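Local coordinates for protein chitinase (Paenibacillus sp. FPU-7, PDB 5GZT) that probably catalyses the random endo-hydrolysis of N-acetyl-beta-D-glucosaminide (1->4)-beta-linkages in chitin and chitodextrins, at residues A780-L788 with Y1116-L1125; K979-Y987 with T1089-K1099. All coordinates share one frame; numbering follows the deposited sequence.

Contact 1: residues A780-L788 with Y1116-L1125; sequences AYKVDATKL and YSQDISGKLL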
ATOM      1  N   ALA B 780      28.509  -1.985  55.109  1.00 34.81           N
ATOM      2  CA  ALA B 780      28.297  -0.643  55.584  1.00 37.30           C
ATOM      3  C   ALA B 780      26.933  -0.166  55.063  1.00 31.70           C
ATOM      4  O   ALA B 780      26.169   0.435  55.801  1.00 31.72           O
ATOM      5  CB  ALA B 780      29.444   0.277  55.110  1.00 37.39           C
ATOM      6  N   TYR B 781      26.588  -0.540  53.842  1.00 35.18           N
ATOM      7  CA  TYR B 781      25.223  -0.250  53.287  1.00 35.29           C
ATOM      8  C   TYR B 781      24.194  -1.290  53.768  1.00 33.22           C
ATOM      9  O   TYR B 781      24.386  -2.509  53.598  1.00 35.60           O
ATOM     10  CB  TYR B 781      25.314  -0.241  51.771  1.00 37.61           C
ATOM     11  CG  TYR B 781      24.007   0.089  51.097  1.00 38.80           C
ATOM     12  CD1 TYR B 781      23.326   1.273  51.392  1.00 37.63           C
ATOM     13  CD2 TYR B 781      23.446  -0.784  50.157  1.00 35.23           C
ATOM     14  CE1 TYR B 781      22.123   1.586  50.766  1.00 37.98           C
ATOM     15  CE2 TYR B 781      22.248  -0.469  49.521  1.00 33.14           C
ATOM     16  CZ  TYR B 781      21.587   0.706  49.824  1.00 33.42           C
ATOM     17  OH  TYR B 781      20.384   1.003  49.203  1.00 27.66           O
ATOM     18  N   LYS B 782      23.160  -0.807  54.441  1.00 31.33           N
ATOM     19  CA  LYS B 782      22.173  -1.619  55.092  1.00 31.29           C
ATOM     20  C   LYS B 782      20.853  -1.589  54.262  1.00 32.99           C
ATOM     21  O   LYS B 782      20.653  -0.729  53.420  1.00 32.41           O
ATOM     22  CB  LYS B 782      21.873  -1.099  56.457  1.00 33.70           C
ATOM     23  CG  LYS B 782      22.976  -1.155  57.499  1.00 37.10           C
ATOM     24  CD  LYS B 782      23.726  -2.477  57.530  1.00 39.46           C
ATOM     25  CE  LYS B 782      24.826  -2.404  58.594  1.00 42.11           C
ATOM     26  NZ  LYS B 782      25.763  -3.544  58.465  1.00 38.32           N
ATOM     27  N   VAL B 783      19.981  -2.531  54.554  1.00 28.35           N
ATOM     28  CA  VAL B 783      18.668  -2.651  53.942  1.00 32.61           C
ATOM     29  C   VAL B 783      17.714  -1.821  54.773  1.00 30.27           C
ATOM     30  O   VAL B 783      17.666  -1.963  55.991  1.00 28.88           O
ATOM     31  CB  VAL B 783      18.187  -4.119  53.907  1.00 30.34           C
ATOM     32  CG1 VAL B 783      16.720  -4.184  53.501  1.00 34.62           C
ATOM     33  CG2 VAL B 783      19.066  -4.932  52.970  1.00 28.71           C
ATOM     34  N   ASP B 784      16.956  -0.972  54.079  1.00 32.46           N
ATOM     35  CA  ASP B 784      16.011  -0.068  54.709  1.00 33.05           C
ATOM     36  C   ASP B 784      14.639  -0.699  54.540  1.00 28.53           C
ATOM     37  O   ASP B 784      14.028  -0.642  53.479  1.00 27.32           O
ATOM     38  CB  ASP B 784      16.064   1.259  53.947  1.00 39.00           C
ATOM     39  CG  ASP B 784      15.182   2.314  54.528  1.00 34.82           C
ATOM     40  OD1 ASP B 784      14.453   2.059  55.494  1.00 35.13           O
ATOM     41  OD2 ASP B 784      15.214   3.407  53.962  1.00 44.45           O
ATOM     42  N   ALA B 785      14.166  -1.309  55.598  1.00 28.25           N
ATOM     43  CA  ALA B 785      12.981  -2.131  55.582  1.00 30.15           C
ATOM     44  C   ALA B 785      11.777  -1.282  55.600  1.00 29.85           C
ATOM     45  O   ALA B 785      10.748  -1.812  55.378  1.00 29.55           O
ATOM     46  CB  ALA B 785      12.976  -3.063  56.796  1.00 29.96           C
ATOM     47  N   THR B 786      11.893   0.034  55.891  1.00 27.05           N
ATOM     48  CA  THR B 786      10.758   0.942  55.799  1.00 27.30           C
ATOM     49  C   THR B 786      10.308   1.234  54.352  1.00 23.93           C
ATOM     50  O   THR B 786       9.205   1.713  54.135  1.00 29.07           O
ATOM     51  CB  THR B 786      11.018   2.304  56.508  1.00 29.86           C
ATOM     52  OG1 THR B 786      12.145   2.954  55.898  1.00 29.86           O
ATOM     53  CG2 THR B 786      11.324   2.087  57.942  1.00 34.63           C
ATOM     54  N   LYS B 787      11.189   1.017  53.395  1.00 23.62           N
ATOM     55  CA  LYS B 787      10.935   1.264  52.005  1.00 26.48           C
ATOM     56  C   LYS B 787      10.565   0.006  51.229  1.00 28.76           C
ATOM     57  O   LYS B 787      10.011   0.130  50.180  1.00 31.08           O
ATOM     58  CB  LYS B 787      12.122   1.899  51.375  1.00 30.98           C
ATOM     59  CG  LYS B 787      12.224   3.394  51.801  1.00 36.70           C
ATOM     60  CD  LYS B 787      13.347   4.139  51.104  1.00 40.17           C
ATOM     61  CE  LYS B 787      13.382   5.596  51.540  1.00 46.23           C
ATOM     62  NZ  LYS B 787      13.451   5.604  53.018  1.00 54.41           N
ATOM     63  N   LEU B 788      10.830  -1.178  51.774  1.00 25.71           N
ATOM     64  CA  LEU B 788      10.368  -2.444  51.185  1.00 23.51           C
ATOM     65  C   LEU B 788       9.118  -2.967  51.826  1.00 22.65           C
ATOM     66  O   LEU B 788       8.897  -2.814  53.048  1.00 23.15           O
ATOM     67  CB  LEU B 788      11.488  -3.510  51.246  1.00 20.42           C
ATOM     68  CG  LEU B 788      12.831  -3.089  50.736  1.00 20.80           C
ATOM     69  CD1 LEU B 788      13.844  -4.155  50.843  1.00 22.28           C
ATOM     70  CD2 LEU B 788      12.684  -2.724  49.261  1.00 23.09           C
ATOM     71  N   TYR B1116      19.506  -5.396  45.658  1.00 22.51           N
ATOM     72  CA  TYR B1116      19.689  -4.376  46.675  1.00 25.13           C
ATOM     73  C   TYR B1116      21.168  -3.888  46.758  1.00 27.44           C
ATOM     74  O   TYR B1116      21.398  -2.738  47.077  1.00 29.76           O
ATOM     75  CB  TYR B1116      19.276  -4.869  48.041  1.00 22.66           C
ATOM     76  CG  TYR B1116      18.797  -3.739  48.924  1.00 25.78           C
ATOM     77  CD1 TYR B1116      19.695  -2.901  49.631  1.00 27.62           C
ATOM     78  CD2 TYR B1116      17.465  -3.450  48.999  1.00 25.68           C
ATOM     79  CE1 TYR B1116      19.223  -1.826  50.425  1.00 28.56           C
ATOM     80  CE2 TYR B1116      17.006  -2.409  49.748  1.00 25.81           C
ATOM     81  CZ  TYR B1116      17.877  -1.569  50.441  1.00 29.52           C
ATOM     82  OH  TYR B1116      17.296  -0.577  51.186  1.00 31.69           O
ATOM     83  N   SER B1117      22.139  -4.775  46.486  1.00 26.64           N
ATOM     84  CA  SER B1117      23.561  -4.463  46.692  1.00 26.41           C
ATOM     85  C   SER B1117      24.101  -3.515  45.609  1.00 32.54           C
ATOM     86  O   SER B1117      25.201  -2.960  45.781  1.00 28.69           O
ATOM     87  CB  SER B1117      24.372  -5.742  46.693  1.00 24.26           C
ATOM     88  OG  SER B1117      24.399  -6.311  45.372  1.00 24.07           O
ATOM     89  N   GLN B1118      23.346  -3.329  44.493  1.00 30.28           N
ATOM     90  CA  GLN B1118      23.943  -2.760  43.290  1.00 25.22           C
ATOM     91  C   GLN B1118      23.880  -1.238  43.236  1.00 26.06           C
ATOM     92  O   GLN B1118      24.378  -0.689  42.257  1.00 29.93           O
ATOM     93  CB  GLN B1118      23.383  -3.410  42.019  1.00 26.38           C
ATOM     94  CG  GLN B1118      23.658  -4.892  41.965  1.00 25.65           C
ATOM     95  CD  GLN B1118      23.024  -5.547  40.762  1.00 26.93           C
ATOM     96  OE1 GLN B1118      21.881  -5.215  40.362  1.00 26.03           O
ATOM     97  NE2 GLN B1118      23.773  -6.430  40.125  1.00 25.89           N
ATOM     98  N   ASP B1119      23.338  -0.588  44.287  1.00 28.06           N
ATOM     99  CA  ASP B1119      23.175   0.857  44.387  1.00 27.77           C
ATOM    100  C   ASP B1119      23.223   1.245  45.847  1.00 27.53           C
ATOM    101  O   ASP B1119      22.165   1.418  46.519  1.00 28.15           O
ATOM    102  CB  ASP B1119      21.894   1.437  43.744  1.00 27.57           C
ATOM    103  CG  ASP B1119      21.713   2.933  44.100  1.00 30.91           C
ATOM    104  OD1 ASP B1119      22.790   3.599  44.254  1.00 30.01           O
ATOM    105  OD2 ASP B1119      20.554   3.446  44.295  1.00 29.08           O
ATOM    106  N   ILE B1120      24.459   1.482  46.330  1.00 27.59           N
ATOM    107  CA  ILE B1120      24.684   1.828  47.752  1.00 29.91           C
ATOM    108  C   ILE B1120      24.243   3.280  48.077  1.00 29.54           C
ATOM    109  O   ILE B1120      24.247   3.672  49.246  1.00 33.35           O
ATOM    110  CB  ILE B1120      26.139   1.585  48.227  1.00 35.65           C
ATOM    111  CG1 ILE B1120      27.161   2.408  47.368  1.00 40.20           C
ATOM    112  CG2 ILE B1120      26.455   0.101  48.166  1.00 34.87           C
ATOM    113  CD1 ILE B1120      28.452   2.809  48.075  1.00 44.99           C
ATOM    114  N   SER B1121      23.744   4.010  47.076  1.00 27.42           N
ATOM    115  CA  SER B1121      23.184   5.338  47.291  1.00 27.69           C
ATOM    116  C   SER B1121      21.784   5.359  47.797  1.00 31.66           C
ATOM    117  O   SER B1121      21.363   6.365  48.311  1.00 32.38           O
ATOM    118  CB  SER B1121      23.266   6.179  45.999  1.00 32.45           C
ATOM    119  OG  SER B1121      22.237   5.869  45.026  1.00 29.23           O
ATOM    120  N   GLY B1122      20.999   4.277  47.617  1.00 32.35           N
ATOM    121  CA  GLY B1122      19.596   4.322  48.008  1.00 29.45           C
ATOM    122  C   GLY B1122      18.713   5.121  47.046  1.00 31.32           C
ATOM    123  O   GLY B1122      17.486   5.147  47.235  1.00 30.79           O
ATOM    124  N   LYS B1123      19.290   5.687  45.996  1.00 28.34           N
ATOM    125  CA  LYS B1123      18.527   6.528  45.100  1.00 33.59           C
ATOM    126  C   LYS B1123      17.608   5.745  44.151  1.00 26.16           C
ATOM    127  O   LYS B1123      16.530   6.240  43.878  1.00 22.41           O
ATOM    128  CB  LYS B1123      19.436   7.418  44.241  1.00 38.84           C
ATOM    129  CG  LYS B1123      20.200   8.482  45.048  1.00 46.74           C
ATOM    130  CD  LYS B1123      21.024   9.400  44.137  1.00 50.88           C
ATOM    131  CE  LYS B1123      21.698  10.481  44.979  1.00 59.90           C
ATOM    132  NZ  LYS B1123      21.939  11.681  44.133  1.00 70.47           N
ATOM    133  N   LEU B1124      18.073   4.614  43.617  1.00 24.42           N
ATOM    134  CA  LEU B1124      17.224   3.772  42.736  1.00 26.62           C
ATOM    135  C   LEU B1124      15.959   3.337  43.488  1.00 23.30           C
ATOM    136  O   LEU B1124      14.785   3.586  43.029  1.00 25.80           O
ATOM    137  CB  LEU B1124      18.027   2.641  42.078  1.00 26.77           C
ATOM    138  CG  LEU B1124      19.138   3.127  41.131  1.00 28.51           C
ATOM    139  CD1 LEU B1124      19.705   2.017  40.246  1.00 28.05           C
ATOM    140  CD2 LEU B1124      18.700   4.276  40.200  1.00 29.30           C
ATOM    141  N   LEU B1125      16.151   2.857  44.701  1.00 24.11           N
ATOM    142  CA  LEU B1125      15.034   2.426  45.560  1.00 23.92           C
ATOM    143  C   LEU B1125      14.181   3.615  45.921  1.00 26.36           C
ATOM    144  O   LEU B1125      12.943   3.540  45.843  1.00 24.96           O
ATOM    145  CB  LEU B1125      15.535   1.712  46.793  1.00 22.01           C
ATOM    146  CG  LEU B1125      14.563   1.448  47.914  1.00 23.21           C
ATOM    147  CD1 LEU B1125      13.414   0.582  47.452  1.00 21.92           C
ATOM    148  CD2 LEU B1125      15.274   0.786  49.074  1.00 25.84           C
TER
HETATM  149  O   HOH W   1      19.970  -0.205  46.883  1.00 24.29           O
HETATM  150  O   HOH W   2      18.739   1.796  51.242  1.00 27.68           O

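Contact 2: residues K979-Y987 with T1089-K1099; sequences KTAHQASVY and TYDDEESLKYK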
ATOM      1  N   LYS B 979      23.912  -5.475  17.690  1.00 49.86           N
ATOM      2  CA  LYS B 979      23.210  -4.244  17.477  1.00 43.51           C
ATOM      3  C   LYS B 979      22.741  -3.703  18.819  1.00 39.84           C
ATOM      4  O   LYS B 979      22.391  -4.453  19.710  1.00 38.68           O
ATOM      5  CB  LYS B 979      22.050  -4.526  16.547  1.00 50.95           C
ATOM      6  CG  LYS B 979      21.494  -3.256  15.951  1.00 66.32           C
ATOM      7  CD  LYS B 979      20.601  -3.509  14.733  1.00 80.74           C
ATOM      8  CE  LYS B 979      21.430  -3.986  13.538  1.00 90.11           C
ATOM      9  NZ  LYS B 979      20.762  -3.830  12.219  1.00 92.97           N
ATOM     10  N   THR B 980      22.775  -2.400  19.003  1.00 38.36           N
ATOM     11  CA  THR B 980      22.456  -1.835  20.299  1.00 39.95           C
ATOM     12  C   THR B 980      20.908  -1.663  20.422  1.00 36.87           C
ATOM     13  O   THR B 980      20.175  -1.585  19.402  1.00 30.23           O
ATOM     14  CB  THR B 980      23.129  -0.480  20.522  1.00 39.49           C
ATOM     15  OG1 THR B 980      22.521   0.493  19.649  1.00 35.65           O
ATOM     16  CG2 THR B 980      24.644  -0.596  20.297  1.00 39.55           C
ATOM     17  N   ALA B 981      20.460  -1.521  21.674  1.00 34.74           N
ATOM     18  CA  ALA B 981      19.017  -1.398  22.009  1.00 31.37           C
ATOM     19  C   ALA B 981      18.825  -1.340  23.524  1.00 31.99           C
ATOM     20  O   ALA B 981      19.816  -1.408  24.300  1.00 30.43           O
ATOM     21  CB  ALA B 981      18.197  -2.529  21.366  1.00 28.17           C
ATOM     22  N   HIS B 982      17.561  -1.117  23.959  1.00 29.92           N
ATOM     23  CA  HIS B 982      17.308  -0.908  25.379  1.00 28.46           C
ATOM     24  C   HIS B 982      17.100  -2.295  26.023  1.00 26.76           C
ATOM     25  O   HIS B 982      16.276  -3.126  25.503  1.00 26.89           O
ATOM     26  CB  HIS B 982      16.065  -0.112  25.553  1.00 28.79           C
ATOM     27  CG  HIS B 982      16.136   1.262  24.967  1.00 27.72           C
ATOM     28  ND1 HIS B 982      17.014   2.224  25.423  1.00 24.97           N
ATOM     29  CD2 HIS B 982      15.371   1.860  24.016  1.00 27.42           C
ATOM     30  CE1 HIS B 982      16.831   3.337  24.741  1.00 24.61           C
ATOM     31  NE2 HIS B 982      15.816   3.156  23.911  1.00 27.35           N
ATOM     32  N   GLN B 983      17.897  -2.551  27.044  1.00 23.90           N
ATOM     33  CA  GLN B 983      17.849  -3.855  27.785  1.00 25.61           C
ATOM     34  C   GLN B 983      16.695  -3.958  28.790  1.00 24.50           C
ATOM     35  O   GLN B 983      16.326  -5.070  29.148  1.00 29.23           O
ATOM     36  CB  GLN B 983      19.169  -4.168  28.491  1.00 23.63           C
ATOM     37  CG  GLN B 983      19.554  -3.283  29.685  1.00 24.36           C
ATOM     38  CD  GLN B 983      19.596  -3.996  31.047  1.00 26.49           C
ATOM     39  OE1 GLN B 983      19.021  -5.131  31.247  1.00 27.98           O
ATOM     40  NE2 GLN B 983      20.212  -3.319  32.010  1.00 27.16           N
ATOM     41  N   ALA B 984      16.117  -2.821  29.180  1.00 23.41           N
ATOM     42  CA  ALA B 984      15.148  -2.746  30.248  1.00 25.01           C
ATOM     43  C   ALA B 984      14.037  -1.707  30.050  1.00 25.06           C
ATOM     44  O   ALA B 984      13.394  -1.277  31.020  1.00 24.50           O
ATOM     45  CB  ALA B 984      15.879  -2.440  31.527  1.00 25.65           C
ATOM     46  N   SER B 985      13.764  -1.315  28.806  1.00 23.36           N
ATOM     47  CA  SER B 985      12.878  -0.154  28.606  1.00 23.89           C
ATOM     48  C   SER B 985      11.445  -0.421  29.035  1.00 22.38           C
ATOM     49  O   SER B 985      10.872  -1.481  28.694  1.00 24.75           O
ATOM     50  CB  SER B 985      12.869   0.271  27.145  1.00 23.14           C
ATOM     51  OG  SER B 985      12.488  -0.782  26.295  1.00 26.62           O
ATOM     52  N   VAL B 986      10.843   0.551  29.709  1.00 22.15           N
ATOM     53  CA  VAL B 986       9.466   0.439  30.122  1.00 22.91           C
ATOM     54  C   VAL B 986       8.447   0.463  28.975  1.00 24.49           C
ATOM     55  O   VAL B 986       7.525  -0.401  29.002  1.00 22.39           O
ATOM     56  CB  VAL B 986       9.134   1.354  31.284  1.00 28.72           C
ATOM     57  CG1 VAL B 986       9.688   2.753  31.103  1.00 28.75           C
ATOM     58  CG2 VAL B 986       7.641   1.375  31.572  1.00 30.38           C
ATOM     59  N   TYR B 987       8.654   1.292  27.933  1.00 21.80           N
ATOM     60  CA  TYR B 987       7.913   1.178  26.669  1.00 21.88           C
ATOM     61  C   TYR B 987       8.800   0.839  25.479  1.00 23.68           C
ATOM     62  O   TYR B 987      10.050   0.919  25.539  1.00 22.48           O
ATOM     63  CB  TYR B 987       7.066   2.457  26.415  1.00 27.33           C
ATOM     64  CG  TYR B 987       6.103   2.838  27.563  1.00 25.47           C
ATOM     65  CD1 TYR B 987       4.815   2.318  27.676  1.00 31.96           C
ATOM     66  CD2 TYR B 987       6.467   3.757  28.472  1.00 30.19           C
ATOM     67  CE1 TYR B 987       3.935   2.711  28.740  1.00 31.56           C
ATOM     68  CE2 TYR B 987       5.643   4.119  29.515  1.00 29.78           C
ATOM     69  CZ  TYR B 987       4.387   3.594  29.660  1.00 30.14           C
ATOM     70  OH  TYR B 987       3.632   4.043  30.795  1.00 31.47           O
ATOM     71  N   THR B1089      23.023   0.670  28.349  1.00 30.38           N
ATOM     72  CA  THR B1089      21.565   0.650  28.559  1.00 30.15           C
ATOM     73  C   THR B1089      21.292   0.132  29.940  1.00 30.31           C
ATOM     74  O   THR B1089      21.848  -0.912  30.353  1.00 28.07           O
ATOM     75  CB  THR B1089      20.870  -0.182  27.489  1.00 29.66           C
ATOM     76  OG1 THR B1089      19.522  -0.456  27.870  1.00 29.39           O
ATOM     77  CG2 THR B1089      21.641  -1.481  27.154  1.00 30.92           C
ATOM     78  N   TYR B1090      20.508   0.901  30.670  1.00 27.01           N
ATOM     79  CA  TYR B1090      20.361   0.696  32.100  1.00 26.63           C
ATOM     80  C   TYR B1090      19.037   1.271  32.588  1.00 26.16           C
ATOM     81  O   TYR B1090      18.340   1.933  31.759  1.00 23.93           O
ATOM     82  CB  TYR B1090      21.570   1.305  32.856  1.00 28.14           C
ATOM     83  CG  TYR B1090      21.697   2.800  32.793  1.00 27.30           C
ATOM     84  CD1 TYR B1090      22.042   3.460  31.594  1.00 27.16           C
ATOM     85  CD2 TYR B1090      21.501   3.567  33.907  1.00 27.88           C
ATOM     86  CE1 TYR B1090      22.129   4.843  31.535  1.00 27.52           C
ATOM     87  CE2 TYR B1090      21.630   4.969  33.875  1.00 29.54           C
ATOM     88  CZ  TYR B1090      21.941   5.610  32.693  1.00 32.35           C
ATOM     89  OH  TYR B1090      22.012   7.000  32.691  1.00 27.68           O
ATOM     90  N   ASP B1091      18.675   1.038  33.879  1.00 24.65           N
ATOM     91  CA  ASP B1091      17.593   1.772  34.539  1.00 24.03           C
ATOM     92  C   ASP B1091      18.187   2.830  35.403  1.00 25.44           C
ATOM     93  O   ASP B1091      19.126   2.536  36.092  1.00 27.00           O
ATOM     94  CB  ASP B1091      16.698   0.891  35.502  1.00 26.01           C
ATOM     95  CG  ASP B1091      15.504   0.236  34.799  1.00 27.34           C
ATOM     96  OD1 ASP B1091      14.900   0.907  33.916  1.00 22.46           O
ATOM     97  OD2 ASP B1091      15.273  -1.001  35.043  1.00 24.73           O
ATOM     98  N   ASP B1092      17.534   3.995  35.496  1.00 25.99           N
ATOM     99  CA  ASP B1092      17.933   5.047  36.463  1.00 28.12           C
ATOM    100  C   ASP B1092      16.776   5.549  37.254  1.00 26.75           C
ATOM    101  O   ASP B1092      15.688   4.919  37.217  1.00 25.90           O
ATOM    102  CB  ASP B1092      18.710   6.200  35.771  1.00 28.56           C
ATOM    103  CG  ASP B1092      17.810   7.144  34.947  1.00 34.16           C
ATOM    104  OD1 ASP B1092      16.579   6.878  34.817  1.00 28.87           O
ATOM    105  OD2 ASP B1092      18.388   8.124  34.399  1.00 32.20           O
ATOM    106  N   GLU B1093      16.946   6.655  37.979  1.00 24.90           N
ATOM    107  CA  GLU B1093      15.847   7.125  38.781  1.00 28.64           C
ATOM    108  C   GLU B1093      14.605   7.507  37.991  1.00 28.78           C
ATOM    109  O   GLU B1093      13.485   7.360  38.494  1.00 28.84           O
ATOM    110  CB  GLU B1093      16.220   8.301  39.676  1.00 32.27           C
ATOM    111  CG  GLU B1093      17.234   8.001  40.750  1.00 38.95           C
ATOM    112  CD  GLU B1093      18.038   9.257  41.048  1.00 40.68           C
ATOM    113  OE1 GLU B1093      18.930   9.529  40.259  1.00 39.18           O
ATOM    114  OE2 GLU B1093      17.735   9.969  41.998  1.00 39.06           O
ATOM    115  N   GLU B1094      14.786   7.985  36.776  1.00 28.27           N
ATOM    116  CA  GLU B1094      13.683   8.425  35.966  1.00 27.26           C
ATOM    117  C   GLU B1094      12.959   7.200  35.395  1.00 25.62           C
ATOM    118  O   GLU B1094      11.717   7.126  35.369  1.00 24.03           O
ATOM    119  CB  GLU B1094      14.182   9.316  34.776  1.00 28.78           C
ATOM    120  CG  GLU B1094      13.157  10.412  34.454  1.00 33.39           C
ATOM    121  CD  GLU B1094      13.406  11.217  33.181  1.00 34.07           C
ATOM    122  OE1 GLU B1094      14.532  11.177  32.642  1.00 37.06           O
ATOM    123  OE2 GLU B1094      12.420  11.814  32.662  1.00 33.60           O
ATOM    124  N   SER B1095      13.702   6.271  34.830  1.00 23.16           N
ATOM    125  CA  SER B1095      13.042   5.111  34.253  1.00 25.11           C
ATOM    126  C   SER B1095      12.326   4.283  35.339  1.00 23.32           C
ATOM    127  O   SER B1095      11.255   3.763  35.087  1.00 21.89           O
ATOM    128  CB  SER B1095      13.958   4.259  33.432  1.00 24.28           C
ATOM    129  OG  SER B1095      14.935   3.620  34.227  1.00 26.83           O
ATOM    130  N   LEU B1096      12.854   4.251  36.560  1.00 20.69           N
ATOM    131  CA  LEU B1096      12.208   3.460  37.609  1.00 23.57           C
ATOM    132  C   LEU B1096      10.955   4.143  38.092  1.00 24.39           C
ATOM    133  O   LEU B1096       9.963   3.484  38.408  1.00 22.61           O
ATOM    134  CB  LEU B1096      13.156   3.180  38.785  1.00 20.77           C
ATOM    135  CG  LEU B1096      14.270   2.257  38.358  1.00 22.16           C
ATOM    136  CD1 LEU B1096      15.372   2.241  39.425  1.00 22.19           C
ATOM    137  CD2 LEU B1096      13.804   0.841  38.160  1.00 22.11           C
ATOM    138  N   LYS B1097      10.953   5.478  38.086  1.00 25.37           N
ATOM    139  CA  LYS B1097       9.726   6.218  38.343  1.00 22.51           C
ATOM    140  C   LYS B1097       8.690   5.825  37.354  1.00 20.90           C
ATOM    141  O   LYS B1097       7.514   5.569  37.753  1.00 21.57           O
ATOM    142  CB  LYS B1097       9.927   7.716  38.296  1.00 26.01           C
ATOM    143  CG  LYS B1097       8.655   8.523  38.378  1.00 26.74           C
ATOM    144  CD  LYS B1097       8.962   9.976  38.676  1.00 34.43           C
ATOM    145  CE  LYS B1097       8.545  10.887  37.562  1.00 43.97           C
ATOM    146  NZ  LYS B1097       9.469  10.722  36.407  1.00 45.88           N
ATOM    147  N   TYR B1098       9.044   5.803  36.075  1.00 20.40           N
ATOM    148  CA  TYR B1098       8.041   5.457  35.088  1.00 20.92           C
ATOM    149  C   TYR B1098       7.543   3.949  35.212  1.00 21.19           C
ATOM    150  O   TYR B1098       6.430   3.669  34.841  1.00 20.14           O
ATOM    151  CB  TYR B1098       8.563   5.718  33.702  1.00 26.62           C
ATOM    152  CG  TYR B1098       8.453   7.194  33.265  1.00 29.12           C
ATOM    153  CD1 TYR B1098       7.306   7.667  32.730  1.00 34.23           C
ATOM    154  CD2 TYR B1098       9.538   8.050  33.333  1.00 30.94           C
ATOM    155  CE1 TYR B1098       7.196   9.002  32.332  1.00 39.00           C
ATOM    156  CE2 TYR B1098       9.455   9.403  32.969  1.00 33.45           C
ATOM    157  CZ  TYR B1098       8.286   9.856  32.435  1.00 34.54           C
ATOM    158  OH  TYR B1098       8.149  11.125  32.016  1.00 36.58           O
ATOM    159  N   LYS B1099       8.429   3.018  35.612  1.00 19.31           N
ATOM    160  CA  LYS B1099       8.037   1.581  35.883  1.00 21.10           C
ATOM    161  C   LYS B1099       7.017   1.542  36.989  1.00 19.97           C
ATOM    162  O   LYS B1099       6.017   0.856  36.877  1.00 19.67           O
ATOM    163  CB  LYS B1099       9.250   0.756  36.238  1.00 21.37           C
ATOM    164  CG  LYS B1099      10.049   0.481  34.956  1.00 22.29           C
ATOM    165  CD  LYS B1099      11.248  -0.425  35.152  1.00 23.70           C
ATOM    166  CE  LYS B1099      11.815  -0.742  33.766  1.00 23.01           C
ATOM    167  NZ  LYS B1099      12.959  -1.679  33.806  1.00 22.08           N
TER
HETATM  168  O   HOH W   3      18.220   1.877  27.794  1.00 23.80           O

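Contact 1: residues A780-L788 with Y1116-L1125
With CG swung opposite the backbone N in both residues (chi1 -178° in Tyr-781, -151° in Tyr-1116), the two tyrosine side chains cross at about a right angle. Their ring planes are only 26° apart, but offset enough that little of one ring lies over the other, and CE2 of Tyr-781 meets CE1 of Tyr-1116 at 3.4 Å. Ile-1120 stands over a face of the Tyr-781 ring, its CA 3.6 Å from the centroid in a CH-pi contact. Val-783 CG2 does likewise for Tyr-1116, 4.1 Å from that ring's centroid, and Leu-788 CD1 touches CE2 of the same ring. Tyr-1116 OH accepts a nearly straight hydrogen bond from Asp-784 N (2.9 Å). Tyr-781 OH donates to a water at 2.6 Å, which in turn donates to the carbonyls of Tyr-1116 and Asp-1119; a second water bridges the two hydroxyls, donating to Tyr-781 OH over 2.7 Å. A leucine in place of Tyr-781 is likely to leave both waters short of a partner and a gap beneath Ile-1120 CA. Asp-1119 opens a type I turn ending at Gly-1122, the N-cap, and Asp-1119 OD2 accepts from Leu-1124 N at 2.8 Å in the first turn of helix 1123-1133. The contact thus joins the loops that follow the adjacent parallel strands 765-771 and 1110-1114 of the TIM barrel: Leu-788 and Leu-1125 both rest on Leu-766 of strand 765-771, and Val-783 packs on Leu-840 of helix 830-843.

Contact 2: residues K979-Y987 with T1089-K1099
Thr-1089 crosses Gln-983 obliquely, both branches of its side chain lying against CG of the glutamine. Its OG1 accepts from Gln-983 N at 2.8 Å, almost in line (172°), while its CG2 packs 3.4 Å from Ala-981 O. A bend at chi2 (114°) brings the Gln-983 amide to the backbone of Thr-1089, where NE2 makes a weak, 3.3 Å hydrogen bond to Thr-1089 O; OE1 accepts from the backbone N of Asp-971. A water links Thr-1089 OG1 to ND1 of His-982, whose NE2 is bonded to Asp-1069. Thr-1089 ends the antiparallel strand 1086-1089, part of a small sheet that in sequence falls between barrel strand 1015-1020 and helix 1093-1106, a position consistent with the insertion domain of many family 18 chitinases. The helix begins with a capping box: Asp-1092 OD1 accepts from Ser-1095 N and Ser-1095 OG from Asp-1092 N. That serine hydroxyl also donates to Asp-1091 OD1 (2.7 Å), steadying the carboxylate that receives Lys-1099. Extended beyond CG, the buried lysine reaches Ala-984 O with NZ at 2.8 Å, in the carbonyl plane and on a lone pair, and forms a salt bridge from NZ to the syn lone pair of Asp-1091 OD2 at 2.7 Å. Gly-1018 O gives NZ a third partner. From the loop, Val-986 rests its CB on Lys-1099 CG (3.9 Å) and its CG1 on Tyr-1098 CB (4.1 Å).

Overall arrangement
Both segments of contact 2 fall between those of contact 1 along the chain, and the contact centres lie about 19 Å apart in the C-terminal family 18 barrel. They meet through neighbouring helices: CD2 of Leu-1124, in helix 1123-1133, packs 3.7 Å from Glu-1093 N at the start of helix 1093-1106, and Leu-1124 CB lies 3.8 Å from Leu-1096 CD1. Strand 1110-1114 runs between these helices in sequence, leading from the helix of contact 2 to the loop of contact 1. Family 18 enzymes carry their active site at the C-terminal ends of the barrel strands, where segment 1116-1125 begins, whereas 780-788 leads into strand 790-799. The sodium ion is bound far off, in the N-terminal parallel-stranded region.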